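Local coordinates for sensor protein (Rhodopseudomonas palustris, PDB 2OOL) that senses light through a bound biliverdin chromophore, as the chromophore-binding part of a bacteriophytochrome that probably acts as a histidine kinase, at residues I102-L107 with S307-Q312. Sequence-based numbering, arbitrary orientation.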
loop_
_atom_site.group_PDB
_atom_site.type_symbol
_atom_site.label_atom_id
_atom_site.label_comp_id
_atom_site.label_asym_id
_atom_site.label_seq_id
_atom_site.Cartn_x
_atom_site.Cartn_y
_atom_site.Cartn_z
ATOM N N ILE A 102 -5.221 15.016 -1.423
ATOM C CA ILE A 102 -4.342 15.784 -2.293
ATOM C C ILE A 102 -2.839 15.625 -2.009
ATOM O O ILE A 102 -2.058 15.539 -2.955
ATOM C CB ILE A 102 -4.722 17.326 -2.277
ATOM C CG1 ILE A 102 -4.077 18.090 -1.075
ATOM C CG2 ILE A 102 -6.251 17.519 -2.356
ATOM C CD1 ILE A 102 -5.042 18.871 -0.124
ATOM N N ASN A 103 -2.429 15.595 -0.732
ATOM C CA ASN A 103 -1.009 15.644 -0.395
ATOM C C ASN A 103 -0.375 14.261 -0.691
ATOM O O ASN A 103 -1.005 13.217 -0.426
ATOM C CB ASN A 103 -0.775 15.982 1.078
ATOM C CG ASN A 103 -0.833 17.489 1.387
ATOM O OD1 ASN A 103 -0.609 18.344 0.527
ATOM N ND2 ASN A 103 -1.136 17.812 2.651
ATOM N N PRO A 104 0.858 14.244 -1.227
ATOM C CA PRO A 104 1.679 15.338 -1.703
ATOM C C PRO A 104 1.324 15.686 -3.156
ATOM O O PRO A 104 0.832 14.822 -3.893
ATOM C CB PRO A 104 3.087 14.751 -1.597
ATOM C CG PRO A 104 2.917 13.353 -1.937
ATOM C CD PRO A 104 1.579 12.953 -1.368
ATOM N N ILE A 105 1.618 16.925 -3.538
ATOM C CA ILE A 105 1.394 17.434 -4.867
ATOM C C ILE A 105 2.758 17.678 -5.483
ATOM O O ILE A 105 3.599 18.268 -4.833
ATOM C CB ILE A 105 0.624 18.782 -4.777
ATOM C CG1 ILE A 105 -0.660 18.610 -3.955
ATOM C CG2 ILE A 105 0.299 19.325 -6.161
ATOM C CD1 ILE A 105 -0.899 19.737 -2.975
ATOM N N ARG A 106 2.999 17.248 -6.721
ATOM C CA ARG A 106 4.302 17.514 -7.335
ATOM C C ARG A 106 4.344 18.957 -7.736
ATOM O O ARG A 106 3.460 19.424 -8.410
ATOM C CB ARG A 106 4.571 16.633 -8.555
ATOM C CG ARG A 106 5.999 16.885 -9.189
ATOM C CD ARG A 106 6.002 16.967 -10.703
ATOM N NE ARG A 106 7.390 17.061 -11.130
ATOM C CZ ARG A 106 8.034 16.162 -11.874
ATOM N NH1 ARG A 106 7.452 15.050 -12.394
ATOM N NH2 ARG A 106 9.313 16.402 -12.099
ATOM N N LEU A 107 5.374 19.663 -7.298
ATOM C CA LEU A 107 5.604 21.032 -7.673
ATOM C C LEU A 107 7.043 21.182 -8.169
ATOM O O LEU A 107 7.993 20.672 -7.532
ATOM C CB LEU A 107 5.366 21.944 -6.479
ATOM C CG LEU A 107 3.913 22.025 -5.927
ATOM C CD1 LEU A 107 3.816 22.902 -4.764
ATOM C CD2 LEU A 107 2.930 22.478 -6.977
ATOM N N SER A 307 10.380 9.726 2.814
ATOM C CA SER A 307 9.462 10.563 1.974
ATOM C C SER A 307 8.050 10.646 2.535
ATOM O O SER A 307 7.654 9.837 3.337
ATOM C CB SER A 307 9.374 10.026 0.549
ATOM O OG SER A 307 8.523 8.884 0.508
ATOM N N TYR A 308 7.256 11.618 2.101
ATOM C CA TYR A 308 5.934 11.780 2.651
ATOM C C TYR A 308 5.087 10.504 2.506
ATOM O O TYR A 308 4.328 10.136 3.425
ATOM C CB TYR A 308 5.233 12.905 1.943
ATOM C CG TYR A 308 3.993 13.394 2.624
ATOM C CD1 TYR A 308 4.076 14.264 3.693
ATOM C CD2 TYR A 308 2.747 13.009 2.184
ATOM C CE1 TYR A 308 2.934 14.742 4.304
ATOM C CE2 TYR A 308 1.600 13.487 2.785
ATOM C CZ TYR A 308 1.702 14.335 3.847
ATOM O OH TYR A 308 0.561 14.824 4.459
ATOM N N GLU A 309 5.183 9.870 1.330
ATOM C CA GLU A 309 4.389 8.712 1.006
ATOM C C GLU A 309 4.792 7.506 1.884
ATOM O O GLU A 309 3.923 6.740 2.291
ATOM C CB GLU A 309 4.529 8.322 -0.492
ATOM C CG GLU A 309 4.001 9.356 -1.517
ATOM C CD GLU A 309 5.083 10.303 -2.041
ATOM O OE1 GLU A 309 6.015 10.643 -1.267
ATOM O OE2 GLU A 309 5.003 10.693 -3.240
ATOM N N VAL A 310 6.081 7.356 2.189
ATOM C CA VAL A 310 6.506 6.327 3.125
ATOM C C VAL A 310 5.967 6.570 4.538
ATOM O O VAL A 310 5.568 5.614 5.226
ATOM C CB VAL A 310 8.019 6.097 3.117
ATOM C CG1 VAL A 310 8.420 5.086 4.232
ATOM C CG2 VAL A 310 8.458 5.529 1.731
ATOM N N ARG A 311 5.909 7.833 4.951
ATOM C CA ARG A 311 5.325 8.228 6.230
ATOM C C ARG A 311 3.847 7.959 6.260
ATOM O O ARG A 311 3.349 7.493 7.290
ATOM C CB ARG A 311 5.681 9.694 6.609
ATOM C CG ARG A 311 7.214 9.884 6.640
ATOM C CD ARG A 311 7.796 11.094 7.345
ATOM N NE ARG A 311 7.134 12.373 7.156
ATOM C CZ ARG A 311 7.388 13.238 6.162
ATOM N NH1 ARG A 311 8.231 12.942 5.169
ATOM N NH2 ARG A 311 6.771 14.398 6.139
ATOM N N GLN A 312 3.129 8.190 5.156
ATOM C CA GLN A 312 1.717 7.846 5.088
ATOM C C GLN A 312 1.500 6.314 5.226
ATOM O O GLN A 312 0.444 5.877 5.724
ATOM C CB GLN A 312 1.072 8.307 3.796
ATOM C CG GLN A 312 0.921 9.815 3.620
ATOM C CD GLN A 312 0.296 10.155 2.275
ATOM O OE1 GLN A 312 0.834 9.802 1.195
ATOM N NE2 GLN A 312 -0.852 10.796 2.325
HETATM O O HOH W 1 -0.413 9.933 -1.243
#
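Pro104 and Asn103 meet Tyr308 in a small surface contact between the PAS and GAF parts of the chain, where the loop leading into edge strand 105-111 touches the first turn of helix 308-332. No direct hydrogen bond joins the two segments; the contact is van der Waals packing plus one bridging water. Tyr308 has CG anti to its own N (chi1 -166°), which sends the ring out from the helix to the loop. There Pro104 CD lies 3.7 Å from Tyr308 CD2, and Asn103 CB sits 3.8 Å from Tyr308 CE2, both approaching the ring obliquely. The Asn103 amide stands 80° from the ring plane, and its ND2 is spent on Leu122 O in the neighbouring strand. The cis peptide before Pro104 puts Pro104 CD on the same side as Asn103 O, so both face the helix. At the CG corner of the proline, Glu309, bent at chi2 (94°), brings OE2 to 3.6 Å from Pro104 CG. Gln312 lies beside the loop, and a water links the two, donating to Gln312 OE1 at 2.7 Å and, weakly, to Asn103 O. With an alanine instead of Tyr308, Pro104 CD and Asn103 CB would probably lose their aromatic neighbour, opening a gap between loop and helix. Here the edge of the PAS sheet meets the start of the long helix that closes this fragment, within the paired PAS-GAF chromophore-binding module of phytochromes.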